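Local coordinates for protein A-adding tRNA nucleotidyltransferase (Aquifex aeolicus, PDB 4WBY) that adds the terminal adenosine to tRNA ending in CC, using ATP and magnesium, to complete the 3' CCA end, at residues Val49-Ala54 against Ala90-Glu95; Phe120-Met125 against Arg145-Lys150. All coordinates share one frame; numbering follows the deposited sequence.

Contact 1 of 2, residues Val49-Ala54 against Ala90-Glu95; sequences VVEGNA and ATARRE
Val50 is gripped through its backbone by the neighbouring strand: its N donates to Ala90 O at 2.8 Å, nearly straight at the hydrogen (162°). Its O accepts from Ala92 N at 2.9 Å. This pair of bonds, bracketing Thr91, is the signature of parallel pairing, and the CA-H of Val49 adds a 3.2 Å approach to Ala90 O. On the face carrying Val49 the fit is close: its CG1, anti to the backbone N (chi1 163°), lies 3.7 Å from Ala92 CB, and Asp114 of helix 111-116 touches both side chains. These are the neighbouring strands 45-51 and 85-91 of the mixed sheet in the nucleotidyltransferase head domain, a parallel pair among antiparallel neighbours; Asp47, an inferred magnesium ligand, precedes Val49 on the first of them, and Val49 also touches Arg118 of the ATP site. Beyond the strand end the chain turns into helix 54-65, and Ala54 CB packs 3.4 Å from Ala90 C. Ala54 N makes a weak 3.4 Å bond to Thr91 OG1, a hydroxyl whose stronger partner is Gly76 O. The looser side lies at the turn through partly exposed Gly52 and exposed Asn53, where direct backbone pairing gives way to a water that accepts from Gly52 N and donates to Ala92 O, each 3.2 Å away.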
loop_
_atom_site.group_PDB
_atom_site.type_symbol
_atom_site.label_atom_id
_atom_site.label_comp_id
_atom_site.label_asym_id
_atom_site.label_seq_id
_atom_site.Cartn_x
_atom_site.Cartn_y
_atom_site.Cartn_z
ATOM N N VAL A 49 8.748 20.745 -6.834
ATOM C CA VAL A 49 10.180 20.840 -7.066
ATOM C C VAL A 49 10.497 22.289 -7.389
ATOM O O VAL A 49 9.765 22.955 -8.137
ATOM C CB VAL A 49 10.664 19.897 -8.193
ATOM C CG1 VAL A 49 12.057 20.291 -8.703
ATOM C CG2 VAL A 49 10.686 18.471 -7.691
ATOM N N VAL A 50 11.575 22.781 -6.793
ATOM C CA VAL A 50 12.009 24.151 -6.988
ATOM C C VAL A 50 13.361 24.148 -7.670
ATOM O O VAL A 50 14.265 23.432 -7.249
ATOM C CB VAL A 50 12.098 24.906 -5.644
ATOM C CG1 VAL A 50 12.549 26.369 -5.844
ATOM C CG2 VAL A 50 10.757 24.831 -4.907
ATOM N N GLU A 51 13.496 24.927 -8.735
ATOM C CA GLU A 51 14.805 25.165 -9.313
ATOM C C GLU A 51 15.415 26.293 -8.506
ATOM O O GLU A 51 15.190 27.466 -8.797
ATOM C CB GLU A 51 14.710 25.504 -10.803
ATOM C CG GLU A 51 14.357 24.291 -11.677
ATOM C CD GLU A 51 14.042 24.650 -13.125
ATOM O OE1 GLU A 51 13.420 25.696 -13.372
ATOM O OE2 GLU A 51 14.421 23.880 -14.028
ATOM N N GLY A 52 16.160 25.922 -7.467
ATOM C CA GLY A 52 16.659 26.870 -6.493
ATOM C C GLY A 52 16.384 26.382 -5.082
ATOM O O GLY A 52 16.066 25.214 -4.874
ATOM N N ASN A 53 16.505 27.279 -4.110
ATOM C CA ASN A 53 16.423 26.890 -2.708
ATOM C C ASN A 53 14.991 26.623 -2.233
ATOM O O ASN A 53 14.281 27.541 -1.808
ATOM C CB ASN A 53 17.079 27.965 -1.839
ATOM C CG ASN A 53 17.366 27.479 -0.433
ATOM O OD1 ASN A 53 16.615 26.679 0.121
ATOM N ND2 ASN A 53 18.458 27.957 0.152
ATOM N N ALA A 54 14.589 25.358 -2.295
ATOM C CA ALA A 54 13.241 24.942 -1.906
ATOM C C ALA A 54 12.934 25.225 -0.441
ATOM O O ALA A 54 11.807 25.557 -0.088
ATOM C CB ALA A 54 13.052 23.470 -2.186
ATOM N N ALA A 90 10.987 20.367 -2.654
ATOM C CA ALA A 90 12.290 19.751 -2.853
ATOM C C ALA A 90 13.089 20.530 -3.875
ATOM O O ALA A 90 12.551 21.014 -4.858
ATOM C CB ALA A 90 12.148 18.290 -3.292
ATOM N N THR A 91 14.377 20.669 -3.615
ATOM C CA THR A 91 15.290 21.280 -4.563
ATOM C C THR A 91 15.515 20.314 -5.727
ATOM O O THR A 91 15.739 19.123 -5.509
ATOM C CB THR A 91 16.623 21.634 -3.870
ATOM O OG1 THR A 91 16.373 22.544 -2.788
ATOM C CG2 THR A 91 17.609 22.264 -4.843
ATOM N N ALA A 92 15.443 20.816 -6.957
ATOM C CA ALA A 92 15.735 19.989 -8.139
ATOM C C ALA A 92 17.117 19.365 -8.021
ATOM O O ALA A 92 18.077 20.064 -7.717
ATOM C CB ALA A 92 15.648 20.824 -9.416
ATOM N N ARG A 93 17.224 18.059 -8.257
ATOM C CA ARG A 93 18.520 17.388 -8.163
ATOM C C ARG A 93 18.704 16.343 -9.257
ATOM O O ARG A 93 17.744 15.719 -9.696
ATOM C CB ARG A 93 18.690 16.740 -6.786
ATOM C CG ARG A 93 17.582 15.774 -6.403
ATOM C CD ARG A 93 17.877 15.106 -5.069
ATOM N NE ARG A 93 16.789 14.234 -4.631
ATOM C CZ ARG A 93 16.693 12.944 -4.935
ATOM N NH1 ARG A 93 17.621 12.364 -5.686
ATOM N NH2 ARG A 93 15.666 12.233 -4.488
ATOM N N ARG A 94 19.943 16.160 -9.701
ATOM C CA ARG A 94 20.211 15.242 -10.801
ATOM C C ARG A 94 20.494 13.834 -10.292
ATOM O O ARG A 94 20.598 12.896 -11.081
ATOM C CB ARG A 94 21.379 15.750 -11.653
ATOM C CG ARG A 94 22.643 16.057 -10.884
ATOM C CD ARG A 94 23.768 16.433 -11.832
ATOM N NE ARG A 94 23.399 17.545 -12.705
ATOM C CZ ARG A 94 23.574 18.825 -12.392
ATOM N NH1 ARG A 94 24.114 19.151 -11.228
ATOM N NH2 ARG A 94 23.211 19.777 -13.242
ATOM N N GLU A 95 20.593 13.694 -8.973
ATOM C CA GLU A 95 20.888 12.412 -8.335
ATOM C C GLU A 95 19.898 11.318 -8.727
ATOM O O GLU A 95 20.287 10.275 -9.257
ATOM C CB GLU A 95 20.900 12.572 -6.812
ATOM C CG GLU A 95 21.916 13.583 -6.302
ATOM C CD GLU A 95 21.937 13.681 -4.788
ATOM O OE1 GLU A 95 20.940 13.274 -4.148
ATOM O OE2 GLU A 95 22.952 14.162 -4.237
HETATM O O HOH W 1 17.878 23.265 -7.877
#

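Contact 2 of 2, residues Phe120-Met125 against Arg145-Lys150; sequences FTINAM and RDLKDK
Thr121 donates its hydroxyl to Asp146 in a short bond, OG1 to OD2 2.6 Å, taken on the anti lone pair of the carboxylate oxygen, the side away from OD1. The two side chains cross at about a right angle. With chi1 at 60°, OG1 sits between the backbone N and carbonyl carbon of Thr121, within bonding distance of Asp146 OD2. Beside this polar link lies an apolar one: Ile122 CG2 rests 3.8 Å from Leu147 CD2 and 4.0 Å from Asp146 CB, and the bent end of Met125 brings CE to 4.2 Å from Leu147 CD1, a lighter touch. An alanine in place of Thr121 would probably leave Asp146 OD2 without its hydroxyl donor and the carboxylate less firmly fixed in rotation. One shell out, Arg153 forms a salt bridge with that same OD2, so a hydroxyl and a cation share one oxygen of the buried Asp146; this is likely to favour the charged carboxylate. Helix 32-38 touches the apolar side through Leu38, which meets both Met125 and Leu147. The 3-10 turn at 121-123 has Asn123 N bonded to Phe120 O at 2.8 Å, and it carries Asn123, an ATP-binding residue whose OD1 is bonded to Arg35 and ND2 to Asp119. The contact thus adjoins the ATP site, consistent with a place behind the Asn123 segment in the head domain of a tRNA nucleotidyltransferase.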
loop_
_atom_site.group_PDB
_atom_site.type_symbol
_atom_site.label_atom_id
_atom_site.label_comp_id
_atom_site.label_asym_id
_atom_site.label_seq_id
_atom_site.Cartn_x
_atom_site.Cartn_y
_atom_site.Cartn_z
ATOM N N PHE A 120 9.108 5.834 -13.609
ATOM C CA PHE A 120 8.329 5.499 -14.803
ATOM C C PHE A 120 7.774 6.754 -15.441
ATOM O O PHE A 120 7.602 7.771 -14.763
ATOM C CB PHE A 120 7.213 4.511 -14.444
ATOM C CG PHE A 120 7.714 3.349 -13.655
ATOM C CD1 PHE A 120 8.598 2.448 -14.237
ATOM C CD2 PHE A 120 7.366 3.183 -12.321
ATOM C CE1 PHE A 120 9.121 1.392 -13.512
ATOM C CE2 PHE A 120 7.880 2.123 -11.586
ATOM C CZ PHE A 120 8.769 1.230 -12.181
ATOM N N THR A 121 7.515 6.698 -16.746
ATOM C CA THR A 121 7.155 7.914 -17.466
ATOM C C THR A 121 5.903 8.573 -16.896
ATOM O O THR A 121 5.810 9.802 -16.866
ATOM C CB THR A 121 6.947 7.661 -18.966
ATOM O OG1 THR A 121 5.901 6.703 -19.151
ATOM C CG2 THR A 121 8.238 7.147 -19.621
ATOM N N ILE A 122 4.950 7.778 -16.419
ATOM C CA ILE A 122 3.715 8.368 -15.921
ATOM C C ILE A 122 3.935 9.079 -14.586
ATOM O O ILE A 122 3.078 9.848 -14.152
ATOM C CB ILE A 122 2.581 7.329 -15.781
ATOM C CG1 ILE A 122 2.942 6.240 -14.762
ATOM C CG2 ILE A 122 2.196 6.758 -17.153
ATOM C CD1 ILE A 122 1.774 5.322 -14.404
ATOM N N ASN A 123 5.088 8.836 -13.959
ATOM C CA ASN A 123 5.459 9.483 -12.696
ATOM C C ASN A 123 6.487 10.595 -12.864
ATOM O O ASN A 123 7.003 11.135 -11.873
ATOM C CB ASN A 123 6.012 8.449 -11.709
ATOM C CG ASN A 123 4.990 7.414 -11.322
ATOM O OD1 ASN A 123 3.784 7.646 -11.414
ATOM N ND2 ASN A 123 5.467 6.250 -10.878
ATOM N N ALA A 124 6.779 10.948 -14.109
ATOM C CA ALA A 124 7.877 11.857 -14.390
ATOM C C ALA A 124 7.401 13.139 -15.064
ATOM O O ALA A 124 8.157 13.786 -15.779
ATOM C CB ALA A 124 8.925 11.163 -15.250
ATOM N N MET A 125 6.152 13.516 -14.818
ATOM C CA MET A 125 5.616 14.768 -15.347
ATOM C C MET A 125 5.554 15.858 -14.294
ATOM O O MET A 125 5.660 15.593 -13.093
ATOM C CB MET A 125 4.231 14.542 -15.945
ATOM C CG MET A 125 4.299 13.649 -17.183
ATOM S SD MET A 125 2.698 13.273 -17.919
ATOM C CE MET A 125 2.078 12.073 -16.751
ATOM N N ARG A 145 1.166 10.054 -23.142
ATOM C CA ARG A 145 0.972 8.987 -24.122
ATOM C C ARG A 145 0.950 7.615 -23.438
ATOM O O ARG A 145 0.161 6.743 -23.813
ATOM C CB ARG A 145 2.069 9.045 -25.185
ATOM C CG ARG A 145 1.988 7.945 -26.242
ATOM C CD ARG A 145 0.714 8.009 -27.059
ATOM N NE ARG A 145 0.670 6.927 -28.041
ATOM C CZ ARG A 145 0.164 7.042 -29.264
ATOM N NH1 ARG A 145 -0.349 8.197 -29.668
ATOM N NH2 ARG A 145 0.171 5.998 -30.084
ATOM N N ASP A 146 1.792 7.419 -22.430
ATOM C CA ASP A 146 1.788 6.141 -21.725
ATOM C C ASP A 146 0.570 5.988 -20.802
ATOM O O ASP A 146 0.107 4.871 -20.576
ATOM C CB ASP A 146 3.098 5.949 -20.961
ATOM C CG ASP A 146 4.256 5.606 -21.886
ATOM O OD1 ASP A 146 4.008 5.171 -23.034
ATOM O OD2 ASP A 146 5.413 5.765 -21.472
ATOM N N LEU A 147 0.017 7.089 -20.301
ATOM C CA LEU A 147 -1.294 7.004 -19.651
ATOM C C LEU A 147 -2.343 6.546 -20.654
ATOM O O LEU A 147 -3.114 5.620 -20.387
ATOM C CB LEU A 147 -1.725 8.338 -19.046
ATOM C CG LEU A 147 -1.100 8.764 -17.720
ATOM C CD1 LEU A 147 -1.583 10.153 -17.333
ATOM C CD2 LEU A 147 -1.384 7.780 -16.591
ATOM N N LYS A 148 -2.375 7.209 -21.807
ATOM C CA LYS A 148 -3.316 6.868 -22.867
ATOM C C LYS A 148 -3.258 5.384 -23.211
ATOM O O LYS A 148 -4.292 4.714 -23.337
ATOM C CB LYS A 148 -3.019 7.695 -24.117
ATOM C CG LYS A 148 -3.958 7.404 -25.282
ATOM C CD LYS A 148 -3.648 8.299 -26.474
ATOM C CE LYS A 148 -4.615 8.055 -27.622
ATOM N NZ LYS A 148 -4.448 9.055 -28.721
ATOM N N ASP A 149 -2.036 4.875 -23.343
ATOM C CA ASP A 149 -1.818 3.513 -23.798
ATOM C C ASP A 149 -1.771 2.495 -22.662
ATOM O O ASP A 149 -1.626 1.299 -22.912
ATOM C CB ASP A 149 -0.529 3.457 -24.614
ATOM C CG ASP A 149 -0.642 4.205 -25.938
ATOM O OD1 ASP A 149 -1.778 4.399 -26.434
ATOM O OD2 ASP A 149 0.402 4.596 -26.492
ATOM N N LYS A 150 -1.918 2.973 -21.425
ATOM C CA LYS A 150 -1.923 2.121 -20.224
ATOM C C LYS A 150 -0.631 1.313 -20.105
ATOM O O LYS A 150 -0.639 0.081 -19.953
ATOM C CB LYS A 150 -3.143 1.202 -20.228
ATOM C CG LYS A 150 -4.452 1.973 -20.231
ATOM C CD LYS A 150 -5.612 1.000 -20.231
ATOM C CE LYS A 150 -6.924 1.697 -20.005
ATOM N NZ LYS A 150 -8.068 0.744 -19.883
#

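Following the chain from the N terminus, strand 45-51 leads into helix 54-65, and the chain returns through strands 69-72 and 77-82 to strand 85-91, where contact 1 closes this loop by setting two strands side by side. Past the unmodelled residues 96-107 and helix 111-116, contact 2 opens at 120-125; strands 126-128 and 137-138 follow before helix 143-149 closes it. The two loops therefore run in series, neither nested nor crossed. Contact 1 joins strands within the seven-stranded sheet, whereas contact 2 ties the 3-10 segment 121-123 and the run into strand 126-128 to helix 143-149. Their centres are 22 Å apart and their nearest atoms about 8 Å, without touching, all within the head domain.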